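PDB 2HJS: USG-1 protein homolog from Pseudomonas aeruginosa, which probably acts as an NAD(P)-dependent oxidoreductase on aldehyde groups, as in the aspartate-semialdehyde dehydrogenase family, although its own substrate is not established. Local coordinates for residues A[160-165]-A[241-246]; A[201-206]-A[237-242]; A[255-260]-A[305-310]; A[248-253]-A[309-314]. All coordinates share one frame; numbering follows the deposited sequence. Where two conformers were deposited one is given.

Interaction 1. Residues A[160-165]-A[241-246]; sequences LSVSSL and PVFFGD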
loop_
_atom_site.group_PDB
_atom_site.type_symbol
_atom_site.label_atom_id
_atom_site.label_comp_id
_atom_site.label_asym_id
_atom_site.label_seq_id
_atom_site.Cartn_x
_atom_site.Cartn_y
_atom_site.Cartn_z
ATOM N N LEU A 160 1.921 1.817 6.588
ATOM C CA LEU A 160 2.532 2.305 7.812
ATOM C C LEU A 160 4.013 1.936 7.815
ATOM O O LEU A 160 4.374 0.830 7.423
ATOM C CB LEU A 160 1.836 1.676 9.033
ATOM C CG LEU A 160 0.623 2.401 9.640
ATOM C CD1 LEU A 160 -0.441 2.654 8.657
ATOM C CD2 LEU A 160 0.027 1.625 10.845
ATOM N N SER A 161 4.852 2.861 8.258
ATOM C CA SER A 161 6.276 2.581 8.486
ATOM C C SER A 161 6.458 1.819 9.800
ATOM O O SER A 161 5.548 1.806 10.640
ATOM C CB SER A 161 7.022 3.900 8.601
ATOM O OG SER A 161 6.655 4.572 9.796
ATOM N N VAL A 162 7.624 1.208 10.003
ATOM C CA VAL A 162 7.888 0.473 11.244
ATOM C C VAL A 162 7.978 1.345 12.496
ATOM O O VAL A 162 7.863 0.829 13.609
ATOM C CB VAL A 162 9.149 -0.436 11.162
ATOM C CG1 VAL A 162 8.889 -1.589 10.220
ATOM C CG2 VAL A 162 10.409 0.360 10.785
ATOM N N SER A 163 8.216 2.654 12.327
ATOM C CA SER A 163 8.215 3.571 13.481
ATOM C C SER A 163 6.834 3.597 14.153
ATOM O O SER A 163 6.719 4.009 15.286
ATOM C CB SER A 163 8.624 4.984 13.081
ATOM O OG SER A 163 7.642 5.545 12.225
ATOM N N SER A 164 5.791 3.138 13.455
ATOM C CA SER A 164 4.463 3.019 14.067
ATOM C C SER A 164 4.463 2.037 15.257
ATOM O O SER A 164 3.578 2.091 16.108
ATOM C CB SER A 164 3.429 2.597 13.018
ATOM O OG SER A 164 2.992 3.707 12.224
ATOM N N LEU A 165 5.469 1.163 15.305
ATOM C CA LEU A 165 5.655 0.177 16.377
ATOM C C LEU A 165 6.726 0.623 17.363
ATOM O O LEU A 165 7.190 -0.169 18.193
ATOM C CB LEU A 165 6.047 -1.203 15.795
ATOM C CG LEU A 165 5.225 -1.728 14.601
ATOM C CD1 LEU A 165 5.938 -2.895 13.971
ATOM C CD2 LEU A 165 3.807 -2.103 14.998
ATOM N N PRO A 241 7.978 -2.036 4.569
ATOM C CA PRO A 241 9.348 -2.013 5.094
ATOM C C PRO A 241 9.972 -0.610 4.911
ATOM O O PRO A 241 10.886 -0.415 4.097
ATOM C CB PRO A 241 10.053 -3.075 4.253
ATOM C CG PRO A 241 9.300 -3.037 2.905
ATOM C CD PRO A 241 7.897 -2.622 3.214
ATOM N N VAL A 242 9.423 0.369 5.632
ATOM C CA VAL A 242 9.954 1.737 5.591
ATOM C C VAL A 242 10.146 2.192 7.021
ATOM O O VAL A 242 9.445 1.715 7.910
ATOM C CB VAL A 242 9.126 2.735 4.658
ATOM C CG1 VAL A 242 8.346 2.007 3.550
ATOM C CG2 VAL A 242 8.277 3.661 5.385
ATOM N N PHE A 243 11.118 3.062 7.273
ATOM C CA PHE A 243 11.417 3.435 8.675
ATOM C C PHE A 243 10.427 4.416 9.296
ATOM O O PHE A 243 9.886 4.147 10.362
ATOM C CB PHE A 243 12.844 3.956 8.819
ATOM C CG PHE A 243 13.888 2.889 8.649
ATOM C CD1 PHE A 243 14.670 2.857 7.512
ATOM C CD2 PHE A 243 14.070 1.905 9.625
ATOM C CE1 PHE A 243 15.650 1.866 7.330
ATOM C CE2 PHE A 243 15.042 0.899 9.451
ATOM C CZ PHE A 243 15.831 0.883 8.303
ATOM N N PHE A 244 10.193 5.542 8.612
ATOM C CA PHE A 244 9.437 6.664 9.161
ATOM C C PHE A 244 8.383 7.189 8.163
ATOM O O PHE A 244 8.637 7.214 6.940
ATOM C CB PHE A 244 10.408 7.800 9.504
ATOM C CG PHE A 244 11.515 7.402 10.431
ATOM C CD1 PHE A 244 12.826 7.329 9.976
ATOM C CD2 PHE A 244 11.248 7.104 11.763
ATOM C CE1 PHE A 244 13.867 6.951 10.832
ATOM C CE2 PHE A 244 12.299 6.731 12.651
ATOM C CZ PHE A 244 13.591 6.651 12.182
ATOM N N GLY A 245 7.223 7.612 8.679
ATOM C CA GLY A 245 6.198 8.310 7.882
ATOM C C GLY A 245 5.011 7.444 7.514
ATOM O O GLY A 245 5.162 6.228 7.323
ATOM N N ASP A 246 3.824 8.054 7.442
ATOM C CA ASP A 246 2.624 7.366 6.935
ATOM C C ASP A 246 2.431 7.715 5.466
ATOM O O ASP A 246 2.592 8.872 5.109
ATOM C CB ASP A 246 1.378 7.827 7.694
ATOM C CG ASP A 246 1.404 7.437 9.151
ATOM O OD1 ASP A 246 1.933 6.340 9.507
ATOM O OD2 ASP A 246 0.883 8.242 9.945
HETATM O O HOH W 1 3.986 5.069 10.049
HETATM O O HOH W 2 1.317 5.718 12.030
#

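Interaction 2. Residues A[201-206]-A[237-242]; sequences AQVGAV and CIQAPV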
loop_
_atom_site.group_PDB
_atom_site.type_symbol
_atom_site.label_atom_id
_atom_site.label_comp_id
_atom_site.label_asym_id
_atom_site.label_seq_id
_atom_site.Cartn_x
_atom_site.Cartn_y
_atom_site.Cartn_z
ATOM N N ALA A 201 0.072 -7.820 5.677
ATOM C CA ALA A 201 -1.327 -7.500 5.375
ATOM C C ALA A 201 -2.035 -6.691 6.457
ATOM O O ALA A 201 -3.028 -6.020 6.175
ATOM C CB ALA A 201 -2.107 -8.803 5.089
ATOM N N GLN A 202 -1.546 -6.786 7.695
ATOM C CA GLN A 202 -2.174 -6.171 8.852
ATOM C C GLN A 202 -1.087 -5.732 9.814
ATOM O O GLN A 202 0.044 -6.248 9.762
ATOM C CB GLN A 202 -3.112 -7.163 9.579
ATOM C CG GLN A 202 -2.407 -8.326 10.228
ATOM C CD GLN A 202 -3.287 -9.571 10.310
ATOM O OE1 GLN A 202 -4.075 -9.855 9.405
ATOM N NE2 GLN A 202 -3.175 -10.298 11.404
ATOM N N VAL A 203 -1.439 -4.795 10.698
ATOM C CA VAL A 203 -0.542 -4.364 11.786
ATOM C C VAL A 203 -1.065 -4.949 13.134
ATOM O O VAL A 203 -2.048 -4.477 13.689
ATOM C CB VAL A 203 -0.437 -2.822 11.807
ATOM C CG1 VAL A 203 0.401 -2.318 12.982
ATOM C CG2 VAL A 203 0.117 -2.293 10.478
ATOM N N GLY A 204 -0.443 -6.005 13.637
ATOM C CA GLY A 204 -0.871 -6.608 14.907
ATOM C C GLY A 204 -1.961 -7.624 14.622
ATOM O O GLY A 204 -2.375 -7.765 13.467
ATOM N N ALA A 205 -2.425 -8.319 15.663
ATOM C CA ALA A 205 -3.458 -9.345 15.566
ATOM C C ALA A 205 -4.813 -8.735 15.212
ATOM O O ALA A 205 -5.054 -7.564 15.447
ATOM C CB ALA A 205 -3.553 -10.159 16.909
ATOM N N VAL A 206 -5.695 -9.528 14.624
ATOM C CA VAL A 206 -7.037 -9.037 14.269
ATOM C C VAL A 206 -8.083 -9.569 15.250
ATOM O O VAL A 206 -7.867 -10.611 15.872
ATOM C CB VAL A 206 -7.378 -9.362 12.785
ATOM C CG1 VAL A 206 -6.438 -8.580 11.865
ATOM C CG2 VAL A 206 -7.298 -10.879 12.505
ATOM N N CYS A 237 -4.851 -1.119 7.141
ATOM C CA CYS A 237 -3.485 -0.714 7.474
ATOM C C CYS A 237 -2.504 -1.831 7.186
ATOM O O CYS A 237 -2.596 -2.928 7.745
ATOM C CB CYS A 237 -3.360 -0.259 8.929
ATOM S SG CYS A 237 -4.315 1.228 9.234
ATOM N N ILE A 238 -1.546 -1.515 6.332
ATOM C CA ILE A 238 -0.535 -2.449 5.884
ATOM C C ILE A 238 0.777 -2.018 6.520
ATOM O O ILE A 238 0.999 -0.826 6.746
ATOM C CB ILE A 238 -0.442 -2.365 4.341
ATOM C CG1 ILE A 238 -1.655 -3.036 3.726
ATOM C CG2 ILE A 238 0.842 -2.979 3.774
ATOM C CD1 ILE A 238 -1.876 -2.479 2.313
ATOM N N GLN A 239 1.635 -2.983 6.823
ATOM C CA GLN A 239 2.959 -2.672 7.352
ATOM C C GLN A 239 3.994 -2.692 6.217
ATOM O O GLN A 239 4.215 -3.741 5.608
ATOM C CB GLN A 239 3.354 -3.723 8.381
ATOM C CG GLN A 239 4.672 -3.428 9.042
ATOM C CD GLN A 239 4.472 -2.549 10.207
ATOM O OE1 GLN A 239 3.970 -2.992 11.247
ATOM N NE2 GLN A 239 4.817 -1.267 10.055
ATOM N N ALA A 240 4.625 -1.550 5.937
ATOM C CA ALA A 240 5.602 -1.469 4.835
ATOM C C ALA A 240 7.022 -1.521 5.377
ATOM O O ALA A 240 7.266 -1.105 6.521
ATOM C CB ALA A 240 5.391 -0.175 4.022
ATOM N N PRO A 241 7.978 -2.036 4.569
ATOM C CA PRO A 241 9.348 -2.013 5.094
ATOM C C PRO A 241 9.972 -0.610 4.911
ATOM O O PRO A 241 10.886 -0.415 4.097
ATOM C CB PRO A 241 10.053 -3.075 4.253
ATOM C CG PRO A 241 9.300 -3.037 2.905
ATOM C CD PRO A 241 7.897 -2.622 3.214
ATOM N N VAL A 242 9.423 0.369 5.632
ATOM C CA VAL A 242 9.954 1.737 5.591
ATOM C C VAL A 242 10.146 2.192 7.021
ATOM O O VAL A 242 9.445 1.715 7.910
ATOM C CB VAL A 242 9.126 2.735 4.658
ATOM C CG1 VAL A 242 8.346 2.007 3.550
ATOM C CG2 VAL A 242 8.277 3.661 5.385
HETATM O O HOH W 3 -3.870 -3.524 10.113
#

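Interaction 3. Residues A[255-260]-A[305-310]; sequences AEPVDL and DPCQVN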
loop_
_atom_site.group_PDB
_atom_site.type_symbol
_atom_site.label_atom_id
_atom_site.label_comp_id
_atom_site.label_asym_id
_atom_site.label_seq_id
_atom_site.Cartn_x
_atom_site.Cartn_y
_atom_site.Cartn_z
ATOM N N ALA A 255 -21.019 12.668 -4.343
ATOM C CA ALA A 255 -22.382 12.703 -4.837
ATOM C C ALA A 255 -22.461 13.292 -6.251
ATOM O O ALA A 255 -23.341 12.935 -7.015
ATOM C CB ALA A 255 -23.275 13.493 -3.864
ATOM N N GLU A 256 -21.503 14.169 -6.561
ATOM C CA GLU A 256 -21.475 14.987 -7.780
ATOM C C GLU A 256 -20.096 14.791 -8.443
ATOM O O GLU A 256 -19.134 14.455 -7.744
ATOM C CB GLU A 256 -21.656 16.475 -7.407
ATOM C CG GLU A 256 -22.775 16.780 -6.371
ATOM C CD GLU A 256 -22.458 17.975 -5.455
ATOM O OE1 GLU A 256 -22.278 17.761 -4.224
ATOM O OE2 GLU A 256 -22.384 19.124 -5.962
ATOM N N PRO A 257 -19.995 14.967 -9.790
ATOM C CA PRO A 257 -18.643 15.019 -10.390
ATOM C C PRO A 257 -17.710 16.004 -9.662
ATOM O O PRO A 257 -18.102 17.139 -9.367
ATOM C CB PRO A 257 -18.913 15.485 -11.821
ATOM C CG PRO A 257 -20.307 14.961 -12.122
ATOM C CD PRO A 257 -21.055 15.081 -10.823
ATOM N N VAL A 258 -16.500 15.555 -9.346
ATOM C CA VAL A 258 -15.565 16.351 -8.549
ATOM C C VAL A 258 -14.863 17.398 -9.406
ATOM O O VAL A 258 -14.317 17.082 -10.464
ATOM C CB VAL A 258 -14.520 15.449 -7.834
ATOM C CG1 VAL A 258 -13.557 16.276 -7.009
ATOM C CG2 VAL A 258 -15.206 14.443 -6.930
ATOM N N ASP A 259 -14.910 18.649 -8.945
ATOM C CA ASP A 259 -14.123 19.741 -9.504
ATOM C C ASP A 259 -12.714 19.572 -8.958
ATOM O O ASP A 259 -12.423 19.984 -7.840
ATOM C CB ASP A 259 -14.694 21.087 -9.046
ATOM C CG ASP A 259 -14.096 22.295 -9.800
ATOM O OD1 ASP A 259 -13.089 22.146 -10.541
ATOM O OD2 ASP A 259 -14.671 23.413 -9.650
ATOM N N LEU A 260 -11.854 18.936 -9.748
ATOM C CA LEU A 260 -10.477 18.660 -9.345
ATOM C C LEU A 260 -9.677 19.942 -9.059
ATOM O O LEU A 260 -8.982 20.027 -8.057
ATOM C CB LEU A 260 -9.780 17.796 -10.411
ATOM C CG LEU A 260 -10.387 16.405 -10.644
ATOM C CD1 LEU A 260 -9.695 15.675 -11.803
ATOM C CD2 LEU A 260 -10.401 15.556 -9.388
ATOM N N ASP A 305 -15.229 7.040 -13.461
ATOM C CA ASP A 305 -16.205 7.787 -12.646
ATOM C C ASP A 305 -15.684 9.184 -12.278
ATOM O O ASP A 305 -14.777 9.302 -11.460
ATOM C CB ASP A 305 -16.458 6.970 -11.362
ATOM C CG ASP A 305 -17.739 7.401 -10.554
ATOM O OD1 ASP A 305 -18.282 8.555 -10.647
ATOM O OD2 ASP A 305 -18.173 6.530 -9.740
ATOM N N PRO A 306 -16.252 10.248 -12.888
ATOM C CA PRO A 306 -15.941 11.618 -12.464
ATOM C C PRO A 306 -16.367 11.928 -11.010
ATOM O O PRO A 306 -15.882 12.895 -10.440
ATOM C CB PRO A 306 -16.720 12.496 -13.459
ATOM C CG PRO A 306 -17.722 11.591 -14.097
ATOM C CD PRO A 306 -17.191 10.208 -14.029
ATOM N N CYS A 307 -17.248 11.109 -10.429
ATOM C CA CYS A 307 -17.685 11.284 -9.029
ATOM C C CYS A 307 -16.664 10.721 -7.999
ATOM O O CYS A 307 -16.888 10.811 -6.789
ATOM C CB CYS A 307 -19.069 10.644 -8.812
ATOM S SG CYS A 307 -20.417 11.240 -9.921
ATOM N N GLN A 308 -15.559 10.150 -8.489
ATOM C CA GLN A 308 -14.465 9.644 -7.654
ATOM C C GLN A 308 -13.259 10.567 -7.661
ATOM O O GLN A 308 -12.890 11.090 -8.706
ATOM C CB GLN A 308 -13.979 8.302 -8.186
ATOM C CG GLN A 308 -14.786 7.121 -7.742
ATOM C CD GLN A 308 -14.394 5.860 -8.460
ATOM O OE1 GLN A 308 -13.323 5.769 -9.079
ATOM N NE2 GLN A 308 -15.283 4.877 -8.426
ATOM N N VAL A 309 -12.630 10.752 -6.506
ATOM C CA VAL A 309 -11.377 11.498 -6.464
ATOM C C VAL A 309 -10.425 10.712 -5.591
ATOM O O VAL A 309 -10.820 10.220 -4.533
ATOM C CB VAL A 309 -11.547 13.004 -5.992
ATOM C CG1 VAL A 309 -12.208 13.111 -4.608
ATOM C CG2 VAL A 309 -10.190 13.763 -5.981
ATOM N N ASN A 310 -9.190 10.578 -6.060
ATOM C CA ASN A 310 -8.117 9.944 -5.305
ATOM C C ASN A 310 -7.197 10.987 -4.743
ATOM O O ASN A 310 -7.026 12.024 -5.360
ATOM C CB ASN A 310 -7.282 9.068 -6.220
ATOM C CG ASN A 310 -8.025 7.850 -6.674
ATOM O OD1 ASN A 310 -8.688 7.865 -7.715
ATOM N ND2 ASN A 310 -7.977 6.797 -5.865
HETATM O O HOH W 4 -14.092 14.759 -11.729
#

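Interaction 4. Residues A[248-253]-A[309-314]; sequences LSVTLQ and VNLWIV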
loop_
_atom_site.group_PDB
_atom_site.type_symbol
_atom_site.label_atom_id
_atom_site.label_comp_id
_atom_site.label_asym_id
_atom_site.label_seq_id
_atom_site.Cartn_x
_atom_site.Cartn_y
_atom_site.Cartn_z
ATOM N N LEU A 248 -0.595 7.347 2.643
ATOM C CA LEU A 248 -2.010 6.994 2.577
ATOM C C LEU A 248 -2.542 7.096 1.153
ATOM O O LEU A 248 -2.299 8.089 0.482
ATOM C CB LEU A 248 -2.851 7.918 3.473
ATOM C CG LEU A 248 -2.354 8.214 4.902
ATOM C CD1 LEU A 248 -3.362 9.110 5.622
ATOM C CD2 LEU A 248 -2.146 6.909 5.675
ATOM N N SER A 249 -3.271 6.074 0.713
ATOM C CA SER A 249 -3.979 6.137 -0.550
ATOM C C SER A 249 -5.478 6.175 -0.263
ATOM O O SER A 249 -6.047 5.256 0.316
ATOM C CB SER A 249 -3.605 4.952 -1.437
ATOM O OG SER A 249 -4.394 4.988 -2.609
ATOM N N VAL A 250 -6.102 7.281 -0.654
ATOM C CA VAL A 250 -7.487 7.576 -0.314
ATOM C C VAL A 250 -8.328 7.628 -1.589
ATOM O O VAL A 250 -7.877 8.162 -2.594
ATOM C CB VAL A 250 -7.554 8.935 0.449
ATOM C CG1 VAL A 250 -8.997 9.315 0.822
ATOM C CG2 VAL A 250 -6.650 8.910 1.734
ATOM N N THR A 251 -9.531 7.047 -1.556
ATOM C CA THR A 251 -10.535 7.208 -2.623
ATOM C C THR A 251 -11.818 7.744 -2.017
ATOM O O THR A 251 -12.371 7.146 -1.089
ATOM C CB THR A 251 -10.879 5.887 -3.309
ATOM O OG1 THR A 251 -9.672 5.206 -3.622
ATOM C CG2 THR A 251 -11.669 6.120 -4.615
ATOM N N LEU A 252 -12.280 8.880 -2.515
ATOM C CA LEU A 252 -13.561 9.412 -2.105
ATOM C C LEU A 252 -14.570 9.223 -3.213
ATOM O O LEU A 252 -14.300 9.575 -4.359
ATOM C CB LEU A 252 -13.473 10.916 -1.809
ATOM C CG LEU A 252 -12.299 11.479 -1.007
ATOM C CD1 LEU A 252 -12.558 12.933 -0.670
ATOM C CD2 LEU A 252 -12.222 10.689 0.244
ATOM N N GLN A 253 -15.721 8.661 -2.862
ATOM C CA GLN A 253 -16.847 8.566 -3.771
ATOM C C GLN A 253 -17.813 9.673 -3.402
ATOM O O GLN A 253 -18.378 9.685 -2.304
ATOM C CB GLN A 253 -17.525 7.209 -3.640
ATOM C CG GLN A 253 -18.685 6.997 -4.603
ATOM C CD GLN A 253 -18.222 6.646 -5.995
ATOM O OE1 GLN A 253 -17.375 5.779 -6.170
ATOM N NE2 GLN A 253 -18.773 7.324 -6.997
ATOM N N VAL A 309 -12.630 10.752 -6.506
ATOM C CA VAL A 309 -11.377 11.498 -6.464
ATOM C C VAL A 309 -10.425 10.712 -5.591
ATOM O O VAL A 309 -10.820 10.220 -4.533
ATOM C CB VAL A 309 -11.547 13.004 -5.992
ATOM C CG1 VAL A 309 -12.208 13.111 -4.608
ATOM C CG2 VAL A 309 -10.190 13.763 -5.981
ATOM N N ASN A 310 -9.190 10.578 -6.060
ATOM C CA ASN A 310 -8.117 9.944 -5.305
ATOM C C ASN A 310 -7.197 10.987 -4.743
ATOM O O ASN A 310 -7.026 12.024 -5.360
ATOM C CB ASN A 310 -7.282 9.068 -6.220
ATOM C CG ASN A 310 -8.025 7.850 -6.674
ATOM O OD1 ASN A 310 -8.688 7.865 -7.715
ATOM N ND2 ASN A 310 -7.977 6.797 -5.865
ATOM N N LEU A 311 -6.615 10.698 -3.575
ATOM C CA LEU A 311 -5.592 11.541 -2.974
ATOM C C LEU A 311 -4.485 10.612 -2.491
ATOM O O LEU A 311 -4.762 9.502 -2.079
ATOM C CB LEU A 311 -6.128 12.271 -1.720
ATOM C CG LEU A 311 -7.456 13.025 -1.739
ATOM C CD1 LEU A 311 -7.797 13.337 -0.305
ATOM C CD2 LEU A 311 -7.290 14.322 -2.499
ATOM N N TRP A 312 -3.250 11.111 -2.482
ATOM C CA TRP A 312 -2.126 10.421 -1.860
ATOM C C TRP A 312 -1.570 11.368 -0.816
ATOM O O TRP A 312 -1.339 12.527 -1.099
ATOM C CB TRP A 312 -1.086 10.075 -2.920
ATOM C CG TRP A 312 0.315 9.719 -2.429
ATOM C CD1 TRP A 312 1.403 10.573 -2.342
ATOM C CD2 TRP A 312 0.794 8.421 -2.021
ATOM N NE1 TRP A 312 2.506 9.873 -1.900
ATOM C CE2 TRP A 312 2.161 8.562 -1.692
ATOM C CE3 TRP A 312 0.195 7.158 -1.888
ATOM C CZ2 TRP A 312 2.953 7.479 -1.279
ATOM C CZ3 TRP A 312 0.980 6.083 -1.459
ATOM C CH2 TRP A 312 2.353 6.258 -1.171
ATOM N N ILE A 313 -1.418 10.883 0.411
ATOM C CA ILE A 313 -1.055 11.734 1.539
ATOM C C ILE A 313 0.208 11.174 2.190
ATOM O O ILE A 313 0.302 9.972 2.434
ATOM C CB ILE A 313 -2.197 11.770 2.594
ATOM C CG1 ILE A 313 -3.527 12.200 1.952
ATOM C CG2 ILE A 313 -1.794 12.673 3.789
ATOM C CD1 ILE A 313 -4.744 12.023 2.876
ATOM N N VAL A 314 1.202 12.021 2.436
ATOM C CA VAL A 314 2.346 11.559 3.220
ATOM C C VAL A 314 2.621 12.541 4.328
ATOM O O VAL A 314 2.527 13.757 4.142
ATOM C CB VAL A 314 3.646 11.230 2.372
ATOM C CG1 VAL A 314 3.404 10.024 1.361
ATOM C CG2 VAL A 314 4.220 12.441 1.677
HETATM O O HOH W 5 -5.358 7.015 -4.013
#

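Interaction 1. Residues A[160-165]-A[241-246]
V162 and S163 hand their backbone N-H groups in succession to the carbonyls of V242 and F243. The first bond, V162 N to V242 O, is 2.8 Å long and nearly straight (166°). The second, S163 N to F243 O at 3.0 Å, is more bent. The serine hydroxyls pair with each other, S161 OG lying 2.8 Å from S163 OG, and either could supply the proton. Both stand between backbone N and carbonyl carbon (chi1 69° and 66°), which brings the two hydroxyls together. S163 OG also accepts from the side-chain amide of N317, whose OD1 takes the N-H of G245. A water bonded to S161 OG and S164 OG donates to D246 OD1 at 2.5 Å and weakly to G245 O; a second water joins S164 OG to the same carboxylate oxygen, 2.7 Å away. The D246 carboxylate therefore meets the serines through solvent. Among the carbon contacts, S161 CB packs on V242 CG2 at 3.5 Å and S163 CB on F244 CD2 at 3.6 Å, while the F243 ring meets F197 of the second subunit. The contact joins two loops at the ends of neighbouring sheet strands, 151-160 and 246-254, in the dimerisation domain of the semialdehyde dehydrogenase family.

Interaction 2. Residues A[201-206]-A[237-242]
V203 points its isopropyl group at the strand 237-239 and crosses the side chain of Q239 at about a right angle. Its two methyls both face the amide oxygen, CG1 and CG2 each 4.0 Å from Q239 OE1. The glutamine reaches this place by leaving the strand with CG opposite the backbone N (chi1 -176°) and then bending at chi2 (87°), which brings OE1 to the valine methyls. At its other end the amide is held by weak bonds from NE2 to the carbonyls of L160 and S161. V203 CG2 also lies 4.3 Å from C237 CB. The strand 233-239 is the outermost of the six-stranded mixed sheet of the dimerisation domain within this chain, and the loop 201-206 packs along it without a direct hydrogen bond between the two segments. A water bridges them instead, accepting from V203 N at 2.8 Å and donating to C237 O at the same distance. The C237 carbonyl is further approached by Q202 CA, 3.5 Å away, in a CH...O contact. I238 turns its CB from the loop, yet CG1 passes 4.1 Å from A201 O. The side chain of Q202 also starts away from the strand, and its NE2 donates to G279 O of the second subunit. R298 of that subunit binds A201 O.

Interaction 3. Residues A[255-260]-A[305-310]
V258 sits against the type I turn D305-Q308 that leads into strand 308-315, one of the antiparallel strands of the dimerisation-domain sheet; its own segment links strand 246-254 to helix 260-269. The V258 N-H donates to P306 O over 2.9 Å and almost straight (172°), although the donor stands 33° out of the carbonyl plane. From here the valine side chain runs toward the strand. CB passes 3.9 Å from the same P306 oxygen. CG2, opposite the valine's own carbonyl carbon, lies near both P306 O and C307 O, 4.0 Å from the latter. CG1 extends opposite the backbone N (chi1 -180°) and reaches V309 CB at 4.0 Å, the two side chains running roughly perpendicular, and both V258 methyls bear on V309. V309 CG1 lies against V258 CG2, and the other branch, CG2, meets L260 CD2, where the two side chains pass antiparallel to each other. L149 adds a further apolar contact to V258, and V299 of the adjacent strand 294-301 touches V309. At the outer end of the contact P257 lies over the turn: its CB faces P306 CB, its CD is near the sulfur of C307, and its CA makes a CH...O contact with P306 O. One water ties the same oxygen back to the valine, donating to P306 O at 2.9 Å and to V258 O at 2.7 Å.

Interaction 4. Residues A[248-253]-A[309-314]
L248 and I313, V250 and L311, and L252 and V309 form three hydrogen-bonded pairs, each closed by two backbone N-H...O bonds. The straightest is L252 N to V309 O, 2.8 Å and 175°; L248 N to I313 O is equally short, and L311 N reaches V250 O at 3.0 Å. Between these pairs the non-hydrogen-bonded residues S249, T251, N310 and W312 put their side chains on one face of the sheet. There a water touches S249 OG at 2.6 Å, donates to V250 O and accepts from N310 ND2. T251 and N310 lie side by side, but their polar ends are held chiefly by the second subunit: T251 OG1 takes a bond from its N155, and N310 OD1 one from its N234. Strands 246-254 and 308-315 are antiparallel neighbours inside the mixed sheet of the dimerisation domain; the axes of segments 248-253 and 309-314 come within 4.7 Å, and this polar face is turned to the partner sheet of the dimer. W312 stands at its end, CG opposite the backbone N (chi1 163°), with S249 CB near the ring plane at the edge and NE1 bonded to P282 O. The opposite face is aliphatic. L252 lies alongside V309, its CB 3.8 Å from V309 CG1; I313 CD1 reaches diagonally across to V250 CG2, also at 3.8 Å; and L248 CB meets I313 CB. Helix 133-145 packs on this side, V134 against L248, L138 against V250 and V141 against both L311 and I313.

In the fold
Interactions 3 and 4 share V309 and N310 and run from the paired strands 246-254 and 308-315 to the turn and loop at their ends: interaction 4 is regular antiparallel backbone pairing, whereas interaction 3, partly exposed, relies on one direct hydrogen bond, a water and small apolar contacts. Q253 stitches them together by bonding D305 and Q308. Interactions 1 and 2 meet where L160 pairs with I238 and A240, and share P241 and V242. Both are buried, but interaction 1 has two direct backbone bonds and two bridging waters, while interaction 2 has no direct hydrogen bond and one bridging water. Interactions 1 and 3 lie about 31 Å apart between centres, yet all four touch the second subunit.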